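Local atomic coordinates of peptide synthetase, module 7 (Actinoplanes teichomyceticus, PDB entry 4TX3), a protein that probably recruits cytochrome P450 oxygenases to the carrier-bound peptide during teicoplanin assembly, using a domain of the condensation fold. Residues V141-A145 against A146-S150; A447-P450 against G451-I454; P97-E100 against E101-P104. All blocks are in the same frame, centred on the assembly; numbering follows the deposited sequence.

Contact 1: V141-A145 against A146-S150; sequences VHRIA and ADDDS. With SO4 (sulfate ion), chain F.
H142 O accepts a hydrogen bond from A145 N at 2.8 Å, and A146 N lies 3.4 Å from H142 O in a weak one, so the chain turns sharply as strand 134-142 runs out and before helix 148-166 begins. On the inner side of this bend V141 CG1 lies against A146 CB (3.5 Å), and M151 touches both side chains. On the outer side R143 reaches forward to D148, its NH2 meeting OD2 at 2.8 Å in a salt bridge. The bend at chi3 (113°) swings the guanidinium to the aspartate; the two side chains cross obliquely, with OD2 near the guanidinium plane at its edge but the carboxylate turned 48° from it. One water joins the same arginine to the turn, giving a hydrogen bond to A146 O at 2.7 Å and accepting weakly from R143 NE. The H142 imidazole is gripped at both nitrogens, which fixes its rotation: I144 N donates to ND1 at 3.0 Å, almost in the ring plane, and NE2 donates to sulfate O1 at 2.9 Å (160°). R31, R39 and R233 also bind this sulfate, probably a guest from the crystallisation liquor. D147 caps the helix. Its OD1 receives S150 N at 2.9 Å nearly along the C-O axis, while S150 OG comes from the opposite face of the carboxylate. R290 pairs with the same oxygen in a salt bridge, and G302 N donates to S150 OG, tying the cap to another part of the chain. Read as HRIAADD, this strand-turn-helix is a variant of the HHxxxDG signature of condensation domains, with arginine in the place of the second histidine and aspartate in that of the glycine.

Contact 2: A447-P450 against G451-I454; sequences AEDP and GRRI
D449 and R452 stand at the two ends of a type I beta turn, which takes the chain out of helix 429-448 just after its last residues; P450 and G451 occupy the corners. The turn is closed by R452 N donating to D449 O at 3.0 Å and 165°. The D449 carboxylate strengthens this link from the same residue. With its CG anti to the backbone N (chi1 -178°), it lies beside its own carbonyl carbon and faces the second half of the turn. OD1 accepts a weak bond from G451 N at 3.5 Å, an approach of the Asx-turn kind across P450, whose ring has no N-H to offer. The closed turn also brings R452 CB to within 3.3 Å of D449 O. Beyond the turn, backbone bonds of P450 with L321 and of R452 with F320 join it to the start of helix 320-334, and L457 touches the R452 side chain. The arginine chain bends at chi3 and folds back toward the aspartate, which it meets at about a right angle, the carboxylate and guanidinium planes being 76° apart. Here the two form a salt bridge, with both donors converging on one oxygen: D449 OD2 takes R452 NE as the main bond at 3.2 Å, on its anti side and tilted out of the carboxylate plane, and R452 NH2, weakly, at 3.3 Å.

Contact 3: P97-E100 against E101-P104; sequences PATE and EDLP
T99 and D102 exchange bonds in both directions: D102 OD1 accepts T99 N at 2.8 Å, and T99 OG1 accepts D102 N at 3.1 Å and 157°. The two side chains meet at about a right angle, and T99 N approaches the carboxylate from above its plane. Each polar group owes its place to a first torsion near +60° (chi1 66° for T99, 71° for D102), which keeps OG1 and CG folded over their own backbone. A third bond runs through the main chain, L103 N to T99 O at 3.0 Å. D102 OD1 also lies 2.7 Å from T99 O, but so close an approach of two acceptors is doubtful at this resolution. P104 follows without an N-H, and its CD packs on E100 O at 3.3 Å instead. Next to this pair of side-chain bonds, A98 CB sits 3.7 Å from D102 OD1 and, more loosely, beside L103 CD1. Farther out, R106 forms a salt bridge with D102 OD2, while E100 turns to R46. With an alanine at D102, T99 N would probably lose its acceptor and R106 its charged mate, leaving the entry to the helix freer to unwind. Reciprocal side-chain-to-backbone bonds from threonine to the aspartate three residues on are those of a capping box, here leading from edge strand 96-97 into helix 103-112.

Only contact 1 is buried; contacts 2 and 3 lie on the surface, their centres about 31 and 29 Å from the centre of the chain. Contacts 1 and 3 belong to the same five-stranded sheet, one leaving its middle strand 134-142 and the other its edge strand 96-97, and each leads into a helix, whereas contact 2 leaves one. An aspartate accepts a backbone N-H in all three. In contact 1 it also takes a serine hydroxyl and pairs with an arginine from elsewhere in the chain; in contact 2 an arginine of the turn pairs with it; in contact 3 threonine returns the bond. Contact 1 alone has a histidine holding a sulfate. None touches another.

Contact 1: V141-A145 against A146-S150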
loop_
_atom_site.group_PDB
_atom_site.type_symbol
_atom_site.label_atom_id
_atom_site.label_comp_id
_atom_site.label_asym_id
_atom_site.label_seq_id
_atom_site.Cartn_x
_atom_site.Cartn_y
_atom_site.Cartn_z
ATOM N N VAL B 141 8.768 18.792 8.535
ATOM C CA VAL B 141 9.197 17.946 9.647
ATOM C C VAL B 141 10.724 17.848 9.697
ATOM O O VAL B 141 11.380 17.638 8.677
ATOM C CB VAL B 141 8.602 16.534 9.550
ATOM C CG1 VAL B 141 9.001 15.739 10.757
ATOM C CG2 VAL B 141 7.073 16.586 9.410
ATOM N N HIS B 142 11.295 18.021 10.879
ATOM C CA HIS B 142 12.727 17.806 11.043
ATOM C C HIS B 142 13.092 16.316 10.931
ATOM O O HIS B 142 12.368 15.442 11.429
ATOM C CB HIS B 142 13.210 18.361 12.382
ATOM C CG HIS B 142 14.690 18.503 12.452
ATOM N ND1 HIS B 142 15.531 17.430 12.663
ATOM C CD2 HIS B 142 15.490 19.587 12.289
ATOM C CE1 HIS B 142 16.782 17.854 12.648
ATOM N NE2 HIS B 142 16.783 19.156 12.421
ATOM N N ARG B 143 14.229 16.039 10.294
ATOM C CA ARG B 143 14.674 14.662 10.062
ATOM C C ARG B 143 14.967 13.845 11.318
ATOM O O ARG B 143 15.117 12.611 11.230
ATOM C CB ARG B 143 15.912 14.650 9.172
ATOM C CG ARG B 143 15.560 14.919 7.737
ATOM C CD ARG B 143 16.611 14.384 6.813
ATOM N NE ARG B 143 16.095 13.280 6.009
ATOM C CZ ARG B 143 15.492 13.451 4.838
ATOM N NH1 ARG B 143 15.324 14.685 4.355
ATOM N NH2 ARG B 143 15.057 12.398 4.153
ATOM N N ILE B 144 15.029 14.500 12.479
ATOM C CA ILE B 144 15.132 13.767 13.736
ATOM C C ILE B 144 13.822 13.007 14.025
ATOM O O ILE B 144 13.785 12.091 14.862
ATOM C CB ILE B 144 15.476 14.705 14.927
ATOM C CG1 ILE B 144 16.103 13.910 16.086
ATOM C CG2 ILE B 144 14.246 15.517 15.385
ATOM C CD1 ILE B 144 16.524 14.782 17.275
ATOM N N ALA B 145 12.758 13.372 13.312
ATOM C CA ALA B 145 11.433 12.860 13.623
ATOM C C ALA B 145 10.805 12.063 12.492
ATOM O O ALA B 145 9.836 11.336 12.712
ATOM C CB ALA B 145 10.514 14.004 14.011
ATOM N N ALA B 146 11.334 12.199 11.280
ATOM C CA ALA B 146 10.692 11.572 10.125
ATOM C C ALA B 146 11.658 11.217 9.006
ATOM O O ALA B 146 12.541 11.998 8.660
ATOM C CB ALA B 146 9.596 12.489 9.586
ATOM N N ASP B 147 11.478 10.018 8.460
ATOM C CA ASP B 147 12.016 9.668 7.149
ATOM C C ASP B 147 10.962 9.996 6.084
ATOM O O ASP B 147 9.871 10.485 6.405
ATOM C CB ASP B 147 12.426 8.184 7.085
ATOM C CG ASP B 147 11.257 7.213 7.349
ATOM O OD1 ASP B 147 10.079 7.633 7.395
ATOM O OD2 ASP B 147 11.522 6.002 7.499
ATOM N N ASP B 148 11.265 9.705 4.824
ATOM C CA ASP B 148 10.360 10.069 3.729
ATOM C C ASP B 148 9.062 9.257 3.700
ATOM O O ASP B 148 8.000 9.819 3.456
ATOM C CB ASP B 148 11.083 9.949 2.384
ATOM C CG ASP B 148 12.147 11.021 2.202
ATOM O OD1 ASP B 148 11.826 12.080 1.612
ATOM O OD2 ASP B 148 13.299 10.813 2.659
ATOM N N ASP B 149 9.136 7.950 3.944
ATOM C CA ASP B 149 7.921 7.143 4.121
ATOM C C ASP B 149 6.975 7.767 5.155
ATOM O O ASP B 149 5.742 7.753 4.981
ATOM C CB ASP B 149 8.263 5.712 4.556
ATOM C CG ASP B 149 8.917 4.889 3.447
ATOM O OD1 ASP B 149 8.849 5.294 2.266
ATOM O OD2 ASP B 149 9.495 3.826 3.765
ATOM N N SER B 150 7.555 8.324 6.222
ATOM C CA SER B 150 6.771 8.864 7.335
ATOM C C SER B 150 5.837 9.997 6.919
ATOM O O SER B 150 4.796 10.210 7.538
ATOM C CB SER B 150 7.690 9.357 8.456
ATOM O OG SER B 150 8.311 8.268 9.100
HETATM S S SO4 F . 19.667 21.230 11.606
HETATM O O1 SO4 F . 19.241 20.642 12.877
HETATM O O2 SO4 F . 19.162 22.598 11.520
HETATM O O3 SO4 F . 21.136 21.267 11.550
HETATM O O4 SO4 F . 19.148 20.412 10.503
HETATM O O HOH W 1 14.838 11.615 7.354
#

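Contact 2: A447-P450 against G451-I454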
loop_
_atom_site.group_PDB
_atom_site.type_symbol
_atom_site.label_atom_id
_atom_site.label_comp_id
_atom_site.label_asym_id
_atom_site.label_seq_id
_atom_site.Cartn_x
_atom_site.Cartn_y
_atom_site.Cartn_z
ATOM N N ALA B 447 24.689 -1.695 -21.320
ATOM C CA ALA B 447 23.482 -2.422 -21.733
ATOM C C ALA B 447 23.676 -3.169 -23.045
ATOM O O ALA B 447 23.283 -4.326 -23.165
ATOM C CB ALA B 447 22.318 -1.482 -21.859
ATOM N N GLU B 448 24.259 -2.505 -24.035
ATOM C CA GLU B 448 24.517 -3.169 -25.307
ATOM C C GLU B 448 25.671 -4.184 -25.205
ATOM O O GLU B 448 25.606 -5.274 -25.780
ATOM C CB GLU B 448 24.810 -2.135 -26.395
ATOM C CG GLU B 448 25.644 -2.688 -27.543
ATOM C CD GLU B 448 25.225 -2.159 -28.910
ATOM O OE1 GLU B 448 25.151 -0.920 -29.067
ATOM O OE2 GLU B 448 24.964 -2.986 -29.822
ATOM N N ASP B 449 26.710 -3.833 -24.447
ATOM C CA ASP B 449 27.915 -4.659 -24.350
ATOM C C ASP B 449 28.332 -4.938 -22.909
ATOM O O ASP B 449 29.261 -4.317 -22.385
ATOM C CB ASP B 449 29.060 -3.976 -25.090
ATOM C CG ASP B 449 30.328 -4.792 -25.068
ATOM O OD1 ASP B 449 30.253 -6.033 -24.818
ATOM O OD2 ASP B 449 31.395 -4.174 -25.302
ATOM N N PRO B 450 27.670 -5.900 -22.263
ATOM C CA PRO B 450 27.867 -6.077 -20.817
ATOM C C PRO B 450 29.252 -6.635 -20.459
ATOM O O PRO B 450 29.547 -6.829 -19.270
ATOM C CB PRO B 450 26.743 -7.051 -20.429
ATOM C CG PRO B 450 26.438 -7.793 -21.671
ATOM C CD PRO B 450 26.738 -6.886 -22.832
ATOM N N GLY B 451 30.093 -6.862 -21.468
ATOM C CA GLY B 451 31.441 -7.360 -21.245
ATOM C C GLY B 451 32.487 -6.267 -21.307
ATOM O O GLY B 451 33.687 -6.505 -21.125
ATOM N N ARG B 452 32.033 -5.051 -21.567
ATOM C CA ARG B 452 32.931 -3.918 -21.651
ATOM C C ARG B 452 33.630 -3.640 -20.310
ATOM O O ARG B 452 33.021 -3.765 -19.236
ATOM C CB ARG B 452 32.159 -2.689 -22.129
ATOM C CG ARG B 452 33.021 -1.451 -22.262
ATOM C CD ARG B 452 32.396 -0.443 -23.207
ATOM N NE ARG B 452 31.889 -1.091 -24.408
ATOM C CZ ARG B 452 31.588 -0.430 -25.520
ATOM N NH1 ARG B 452 31.762 0.889 -25.568
ATOM N NH2 ARG B 452 31.123 -1.090 -26.576
ATOM N N ARG B 453 34.908 -3.268 -20.380
ATOM C CA ARG B 453 35.700 -2.977 -19.182
ATOM C C ARG B 453 35.769 -1.482 -18.933
ATOM O O ARG B 453 35.512 -0.681 -19.846
ATOM C CB ARG B 453 37.113 -3.545 -19.311
ATOM C CG ARG B 453 37.129 -5.026 -19.597
ATOM C CD ARG B 453 38.522 -5.572 -19.861
ATOM N NE ARG B 453 38.437 -6.998 -20.184
ATOM C CZ ARG B 453 38.495 -7.981 -19.287
ATOM N NH1 ARG B 453 38.655 -7.704 -17.996
ATOM N NH2 ARG B 453 38.391 -9.245 -19.679
ATOM N N ILE B 454 36.136 -1.122 -17.702
ATOM C CA ILE B 454 36.202 0.265 -17.250
ATOM C C ILE B 454 36.971 1.175 -18.210
ATOM O O ILE B 454 36.540 2.300 -18.526
ATOM C CB ILE B 454 36.858 0.347 -15.851
ATOM C CG1 ILE B 454 35.971 -0.327 -14.804
ATOM C CG2 ILE B 454 37.096 1.784 -15.459
ATOM C CD1 ILE B 454 36.500 -0.194 -13.372
#

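Contact 3: P97-E100 against E101-P104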
loop_
_atom_site.group_PDB
_atom_site.type_symbol
_atom_site.label_atom_id
_atom_site.label_comp_id
_atom_site.label_asym_id
_atom_site.label_seq_id
_atom_site.Cartn_x
_atom_site.Cartn_y
_atom_site.Cartn_z
ATOM N N PRO B 97 -2.908 35.243 4.500
ATOM C CA PRO B 97 -3.279 35.658 3.132
ATOM C C PRO B 97 -2.073 35.578 2.193
ATOM O O PRO B 97 -0.937 35.875 2.600
ATOM C CB PRO B 97 -3.757 37.108 3.306
ATOM C CG PRO B 97 -4.166 37.210 4.769
ATOM C CD PRO B 97 -3.202 36.280 5.506
ATOM N N ALA B 98 -2.306 35.147 0.958
ATOM C CA ALA B 98 -1.207 34.944 0.025
ATOM C C ALA B 98 -1.701 35.055 -1.395
ATOM O O ALA B 98 -2.897 34.940 -1.646
ATOM C CB ALA B 98 -0.555 33.593 0.246
ATOM N N THR B 99 -0.776 35.279 -2.321
ATOM C CA THR B 99 -1.093 35.296 -3.745
ATOM C C THR B 99 -0.328 34.195 -4.443
ATOM O O THR B 99 0.643 33.669 -3.901
ATOM C CB THR B 99 -0.730 36.624 -4.390
ATOM O OG1 THR B 99 0.697 36.770 -4.360
ATOM C CG2 THR B 99 -1.380 37.776 -3.637
ATOM N N GLU B 100 -0.745 33.850 -5.654
ATOM C CA GLU B 100 -0.020 32.828 -6.397
ATOM C C GLU B 100 1.447 33.217 -6.587
ATOM O O GLU B 100 2.334 32.360 -6.556
ATOM C CB GLU B 100 -0.681 32.569 -7.752
ATOM C CG GLU B 100 -2.097 32.024 -7.647
ATOM C CD GLU B 100 -2.148 30.636 -7.018
ATOM O OE1 GLU B 100 -1.134 29.909 -7.066
ATOM O OE2 GLU B 100 -3.212 30.263 -6.474
ATOM N N GLU B 101 1.705 34.510 -6.739
ATOM C CA GLU B 101 3.041 34.963 -7.101
ATOM C C GLU B 101 3.974 35.029 -5.896
ATOM O O GLU B 101 5.167 34.760 -6.033
ATOM C CB GLU B 101 2.976 36.332 -7.793
ATOM C CG GLU B 101 1.665 36.593 -8.553
ATOM C CD GLU B 101 1.479 35.720 -9.802
ATOM O OE1 GLU B 101 2.305 34.813 -10.063
ATOM O OE2 GLU B 101 0.485 35.937 -10.527
ATOM N N ASP B 102 3.447 35.379 -4.723
ATOM C CA ASP B 102 4.296 35.470 -3.541
ATOM C C ASP B 102 4.397 34.124 -2.809
ATOM O O ASP B 102 5.310 33.923 -1.994
ATOM C CB ASP B 102 3.804 36.573 -2.581
ATOM C CG ASP B 102 2.490 36.225 -1.865
ATOM O OD1 ASP B 102 1.961 35.100 -2.007
ATOM O OD2 ASP B 102 1.973 37.100 -1.131
ATOM N N LEU B 103 3.465 33.213 -3.111
ATOM C CA LEU B 103 3.354 31.918 -2.417
ATOM C C LEU B 103 4.633 31.057 -2.402
ATOM O O LEU B 103 5.004 30.545 -1.337
ATOM C CB LEU B 103 2.195 31.091 -3.007
ATOM C CG LEU B 103 1.884 29.734 -2.344
ATOM C CD1 LEU B 103 1.504 29.890 -0.869
ATOM C CD2 LEU B 103 0.798 28.974 -3.097
ATOM N N PRO B 104 5.311 30.889 -3.562
ATOM C CA PRO B 104 6.534 30.070 -3.505
ATOM C C PRO B 104 7.555 30.609 -2.498
ATOM O O PRO B 104 8.141 29.828 -1.746
ATOM C CB PRO B 104 7.080 30.157 -4.926
ATOM C CG PRO B 104 5.876 30.491 -5.780
ATOM C CD PRO B 104 5.058 31.400 -4.925
#